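Local coordinates for 457aa long hypothetical protein (Pyrococcus horikoshii, PDB 2CSU) that is of unknown function but combines a Rossmann-type CoA-binding domain with flavodoxin-like and ligase-type domains related to succinyl-CoA ligases, at residues A223-K236 against Y261-T275. Sequence-based numbering, arbitrary orientation.
Sequences AKRVTKKKPIIALK and YEAAFKQSGVLVANT
A234 CB is a bump filling a hollow between the F265 ring and V270 CG1: it sits over the centre of the ring, 4.3 Å from the centroid and 12° off the normal. K236 CB meets the same ring at its edge. With CG anti to the backbone N (chi1 173°) and a bend at chi2, the K236 chain lays CE on a face of Y261, 3.9 Å from the ring centroid, a CH-pi contact; a further bend at chi4 turns NZ, which hydrogen-bonds to E211 O. On the other side of the sheet, I233 CG2 abuts A273 CB at 3.9 Å. Parallel pairing of 232-236 with 271-273 rests on three backbone hydrogen bonds, L271 N to I232 O, A234 N to L271 O (2.9 Å, 164° at the hydrogen) and A273 N to A234 O. Beyond the strands, A223 CB rests against V270 CG2 and S268 CB, while T227 OG1 donates to G269 O (2.7 Å) from above the carbonyl plane, gripping the Schellman turn that ends helix 258-267. This is a right-handed beta-alpha-beta crossover in the flavodoxin-like domain: strand 232-236 runs between 205-210 and 271-273, I210 also touches A234 and F265, and helices 276-283 and 434-450 cover L271 on the opposite face.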
loop_
_atom_site.group_PDB
_atom_site.type_symbol
_atom_site.label_atom_id
_atom_site.label_comp_id
_atom_site.label_asym_id
_atom_site.label_seq_id
_atom_site.Cartn_x
_atom_site.Cartn_y
_atom_site.Cartn_z
ATOM N N ALA A 223 21.922 19.386 -8.615
ATOM C CA ALA A 223 21.578 18.385 -7.610
ATOM C C ALA A 223 22.674 18.248 -6.560
ATOM O O ALA A 223 22.386 18.150 -5.366
ATOM C CB ALA A 223 21.333 17.029 -8.279
ATOM N N LYS A 224 23.930 18.245 -7.007
ATOM C CA LYS A 224 25.080 18.143 -6.126
ATOM C C LYS A 224 25.032 19.221 -5.053
ATOM O O LYS A 224 25.322 18.988 -3.888
ATOM C CB LYS A 224 26.345 18.303 -6.969
ATOM C CG LYS A 224 27.465 17.361 -6.520
ATOM C CD LYS A 224 28.830 17.778 -7.070
ATOM C CE LYS A 224 29.521 16.646 -7.841
ATOM N NZ LYS A 224 30.556 17.207 -8.707
ATOM N N ARG A 225 24.699 20.434 -5.480
ATOM C CA ARG A 225 24.637 21.544 -4.531
ATOM C C ARG A 225 23.404 21.452 -3.623
ATOM O O ARG A 225 23.488 21.494 -2.400
ATOM C CB ARG A 225 24.595 22.845 -5.336
ATOM C CG ARG A 225 25.989 23.377 -5.670
ATOM C CD ARG A 225 25.943 24.803 -6.230
ATOM N NE ARG A 225 25.419 24.810 -7.599
ATOM C CZ ARG A 225 24.148 25.214 -7.747
ATOM N NH1 ARG A 225 23.443 25.588 -6.690
ATOM N NH2 ARG A 225 23.605 25.260 -8.969
ATOM N N VAL A 226 22.219 21.362 -4.262
ATOM C CA VAL A 226 20.983 21.320 -3.488
ATOM C C VAL A 226 20.978 20.177 -2.458
ATOM O O VAL A 226 20.510 20.314 -1.336
ATOM C CB VAL A 226 19.805 21.165 -4.451
ATOM C CG1 VAL A 226 18.489 21.172 -3.673
ATOM C CG2 VAL A 226 19.800 22.298 -5.464
ATOM N N THR A 227 21.485 19.004 -2.897
ATOM C CA THR A 227 21.454 17.840 -2.018
ATOM C C THR A 227 22.272 18.053 -0.752
ATOM O O THR A 227 22.341 17.208 0.131
ATOM C CB THR A 227 22.006 16.643 -2.791
ATOM O OG1 THR A 227 21.721 15.449 -2.061
ATOM C CG2 THR A 227 23.520 16.784 -2.928
ATOM N N LYS A 228 22.945 19.211 -0.691
ATOM C CA LYS A 228 23.642 19.528 0.527
ATOM C C LYS A 228 22.714 20.218 1.543
ATOM O O LYS A 228 22.822 20.019 2.748
ATOM C CB LYS A 228 24.883 20.342 0.154
ATOM C CG LYS A 228 25.927 19.418 -0.501
ATOM C CD LYS A 228 27.288 20.084 -0.722
ATOM C CE LYS A 228 28.352 19.098 -1.223
ATOM N NZ LYS A 228 29.358 19.808 -2.013
ATOM N N LYS A 229 21.758 21.021 1.018
ATOM C CA LYS A 229 20.754 21.661 1.878
ATOM C C LYS A 229 19.599 20.710 2.251
ATOM O O LYS A 229 19.305 20.467 3.416
ATOM C CB LYS A 229 20.200 22.871 1.130
ATOM C CG LYS A 229 21.291 23.893 0.812
ATOM C CD LYS A 229 20.739 25.086 0.036
ATOM C CE LYS A 229 21.742 26.242 -0.053
ATOM N NZ LYS A 229 21.174 27.340 -0.840
ATOM N N LYS A 230 18.903 20.209 1.213
ATOM C CA LYS A 230 17.840 19.239 1.458
ATOM C C LYS A 230 17.819 18.141 0.400
ATOM O O LYS A 230 18.363 18.281 -0.687
ATOM C CB LYS A 230 16.497 19.973 1.481
ATOM C CG LYS A 230 16.612 21.435 1.045
ATOM C CD LYS A 230 15.262 22.019 0.620
ATOM C CE LYS A 230 14.981 23.378 1.270
ATOM N NZ LYS A 230 13.653 23.847 0.878
ATOM N N PRO A 231 17.287 16.977 0.804
ATOM C CA PRO A 231 17.284 15.776 -0.025
ATOM C C PRO A 231 16.383 15.760 -1.258
ATOM O O PRO A 231 15.338 16.423 -1.326
ATOM C CB PRO A 231 16.945 14.664 0.976
ATOM C CG PRO A 231 16.103 15.340 1.957
ATOM C CD PRO A 231 16.800 16.669 2.159
ATOM N N ILE A 232 16.836 14.996 -2.243
ATOM C CA ILE A 232 16.133 14.822 -3.493
ATOM C C ILE A 232 16.013 13.316 -3.715
ATOM O O ILE A 232 17.008 12.602 -3.666
ATOM C CB ILE A 232 16.920 15.478 -4.648
ATOM C CG1 ILE A 232 17.011 16.992 -4.409
ATOM C CG2 ILE A 232 16.268 15.151 -5.980
ATOM C CD1 ILE A 232 17.901 17.748 -5.380
ATOM N N ILE A 233 14.786 12.841 -3.932
ATOM C CA ILE A 233 14.523 11.421 -4.158
ATOM C C ILE A 233 13.961 11.252 -5.574
ATOM O O ILE A 233 12.911 11.820 -5.900
ATOM C CB ILE A 233 13.483 10.851 -3.144
ATOM C CG1 ILE A 233 13.958 11.040 -1.700
ATOM C CG2 ILE A 233 13.304 9.357 -3.373
ATOM C CD1 ILE A 233 14.093 12.470 -1.260
ATOM N N ALA A 234 14.655 10.469 -6.404
ATOM C CA ALA A 234 14.232 10.244 -7.784
ATOM C C ALA A 234 13.827 8.816 -8.115
ATOM O O ALA A 234 14.527 7.861 -7.787
ATOM C CB ALA A 234 15.333 10.683 -8.749
ATOM N N LEU A 235 12.680 8.692 -8.768
ATOM C CA LEU A 235 12.155 7.409 -9.221
ATOM C C LEU A 235 12.333 7.507 -10.737
ATOM O O LEU A 235 11.654 8.294 -11.398
ATOM C CB LEU A 235 10.663 7.264 -8.859
ATOM C CG LEU A 235 9.894 6.092 -9.516
ATOM C CD1 LEU A 235 10.575 4.761 -9.185
ATOM C CD2 LEU A 235 8.437 6.087 -9.043
ATOM N N LYS A 236 13.276 6.740 -11.272
ATOM C CA LYS A 236 13.570 6.752 -12.701
ATOM C C LYS A 236 12.909 5.576 -13.417
ATOM O O LYS A 236 13.093 4.416 -13.076
ATOM C CB LYS A 236 15.087 6.688 -12.892
ATOM C CG LYS A 236 15.479 6.520 -14.366
ATOM C CD LYS A 236 15.411 7.837 -15.143
ATOM C CE LYS A 236 15.867 7.687 -16.599
ATOM N NZ LYS A 236 14.802 7.072 -17.393
ATOM N N TYR A 261 22.142 6.273 -15.402
ATOM C CA TYR A 261 21.361 7.303 -14.727
ATOM C C TYR A 261 21.417 7.151 -13.206
ATOM O O TYR A 261 21.576 8.107 -12.459
ATOM C CB TYR A 261 19.913 7.190 -15.207
ATOM C CG TYR A 261 19.602 8.311 -16.132
ATOM C CD1 TYR A 261 19.828 8.166 -17.498
ATOM C CD2 TYR A 261 19.083 9.509 -15.642
ATOM C CE1 TYR A 261 19.529 9.205 -18.367
ATOM C CE2 TYR A 261 18.793 10.551 -16.509
ATOM C CZ TYR A 261 19.017 10.403 -17.866
ATOM O OH TYR A 261 18.721 11.433 -18.737
ATOM N N GLU A 262 21.234 5.896 -12.751
ATOM C CA GLU A 262 21.258 5.640 -11.316
ATOM C C GLU A 262 22.600 6.036 -10.694
ATOM O O GLU A 262 22.669 6.726 -9.685
ATOM C CB GLU A 262 20.995 4.150 -11.091
ATOM C CG GLU A 262 19.737 3.663 -11.812
ATOM C CD GLU A 262 18.514 4.079 -11.025
ATOM O OE1 GLU A 262 18.188 3.411 -10.053
ATOM O OE2 GLU A 262 17.891 5.073 -11.395
ATOM N N ALA A 263 23.702 5.643 -11.330
ATOM C CA ALA A 263 25.036 5.995 -10.849
ATOM C C ALA A 263 25.235 7.507 -10.807
ATOM O O ALA A 263 25.840 8.033 -9.879
ATOM C CB ALA A 263 26.097 5.345 -11.732
ATOM N N ALA A 264 24.734 8.205 -11.818
ATOM C CA ALA A 264 24.846 9.660 -11.860
ATOM C C ALA A 264 24.074 10.285 -10.690
ATOM O O ALA A 264 24.536 11.254 -10.082
ATOM C CB ALA A 264 24.302 10.191 -13.181
ATOM N N PHE A 265 22.898 9.735 -10.383
ATOM C CA PHE A 265 22.103 10.258 -9.274
ATOM C C PHE A 265 22.868 10.100 -7.973
ATOM O O PHE A 265 22.938 11.023 -7.168
ATOM C CB PHE A 265 20.764 9.521 -9.142
ATOM C CG PHE A 265 19.766 9.850 -10.217
ATOM C CD1 PHE A 265 19.624 11.150 -10.682
ATOM C CD2 PHE A 265 18.944 8.858 -10.743
ATOM C CE1 PHE A 265 18.679 11.459 -11.654
ATOM C CE2 PHE A 265 17.994 9.157 -11.714
ATOM C CZ PHE A 265 17.861 10.459 -12.170
ATOM N N LYS A 266 23.444 8.917 -7.781
ATOM C CA LYS A 266 24.201 8.603 -6.575
ATOM C C LYS A 266 25.331 9.590 -6.287
ATOM O O LYS A 266 25.477 10.056 -5.162
ATOM C CB LYS A 266 24.792 7.190 -6.674
ATOM C CG LYS A 266 23.781 6.056 -6.895
ATOM C CD LYS A 266 22.946 5.734 -5.657
ATOM C CE LYS A 266 22.128 4.453 -5.883
ATOM N NZ LYS A 266 21.386 3.966 -4.674
ATOM N N GLN A 267 26.130 9.905 -7.303
ATOM C CA GLN A 267 27.265 10.816 -7.137
ATOM C C GLN A 267 26.865 12.249 -6.798
ATOM O O GLN A 267 27.605 12.966 -6.124
ATOM C CB GLN A 267 28.135 10.803 -8.402
ATOM C CG GLN A 267 28.791 9.452 -8.698
ATOM C CD GLN A 267 29.919 9.102 -7.724
ATOM O OE1 GLN A 267 29.743 8.296 -6.811
ATOM N NE2 GLN A 267 31.085 9.703 -7.928
ATOM N N SER A 268 25.694 12.665 -7.262
ATOM C CA SER A 268 25.200 14.013 -7.003
ATOM C C SER A 268 24.447 14.129 -5.672
ATOM O O SER A 268 23.874 15.179 -5.369
ATOM C CB SER A 268 24.286 14.464 -8.139
ATOM O OG SER A 268 24.990 14.475 -9.365
ATOM N N GLY A 269 24.433 13.046 -4.899
ATOM C CA GLY A 269 23.760 13.062 -3.608
ATOM C C GLY A 269 22.281 12.734 -3.679
ATOM O O GLY A 269 21.575 12.813 -2.672
ATOM N N VAL A 270 21.821 12.363 -4.873
ATOM C CA VAL A 270 20.423 12.015 -5.118
ATOM C C VAL A 270 20.101 10.592 -4.677
ATOM O O VAL A 270 20.755 9.632 -5.094
ATOM C CB VAL A 270 20.069 12.148 -6.620
ATOM C CG1 VAL A 270 18.611 11.741 -6.860
ATOM C CG2 VAL A 270 20.295 13.584 -7.079
ATOM N N LEU A 271 19.079 10.465 -3.846
ATOM C CA LEU A 271 18.668 9.162 -3.341
ATOM C C LEU A 271 17.731 8.553 -4.369
ATOM O O LEU A 271 16.877 9.238 -4.929
ATOM C CB LEU A 271 17.972 9.319 -1.980
ATOM C CG LEU A 271 18.687 10.293 -1.024
ATOM C CD1 LEU A 271 17.930 10.408 0.291
ATOM C CD2 LEU A 271 20.119 9.829 -0.794
ATOM N N VAL A 272 17.894 7.264 -4.625
ATOM C CA VAL A 272 17.070 6.609 -5.618
ATOM C C VAL A 272 15.994 5.708 -5.037
ATOM O O VAL A 272 16.220 4.985 -4.083
ATOM C CB VAL A 272 17.945 5.781 -6.611
ATOM C CG1 VAL A 272 17.061 4.934 -7.516
ATOM C CG2 VAL A 272 18.810 6.723 -7.450
ATOM N N ALA A 273 14.813 5.776 -5.633
ATOM C CA ALA A 273 13.698 4.950 -5.212
ATOM C C ALA A 273 13.387 4.076 -6.418
ATOM O O ALA A 273 13.576 4.508 -7.558
ATOM C CB ALA A 273 12.482 5.832 -4.853
ATOM N N ASN A 274 12.925 2.856 -6.186
ATOM C CA ASN A 274 12.602 1.976 -7.299
ATOM C C ASN A 274 11.105 1.784 -7.445
ATOM O O ASN A 274 10.662 1.134 -8.386
ATOM C CB ASN A 274 13.288 0.630 -7.134
ATOM C CG ASN A 274 14.745 0.777 -6.757
ATOM O OD1 ASN A 274 15.542 1.352 -7.513
ATOM N ND2 ASN A 274 15.103 0.275 -5.578
ATOM N N THR A 275 10.333 2.331 -6.501
ATOM C CA THR A 275 8.874 2.263 -6.572
ATOM C C THR A 275 8.267 3.579 -6.087
ATOM O O THR A 275 8.944 4.413 -5.471
ATOM C CB THR A 275 8.256 1.140 -5.699
ATOM O OG1 THR A 275 8.333 1.510 -4.321
ATOM C CG2 THR A 275 8.967 -0.201 -5.926
HETATM O O HOH W 1 19.372 13.577 -1.629
HETATM O O HOH W 2 14.820 4.505 -10.041
#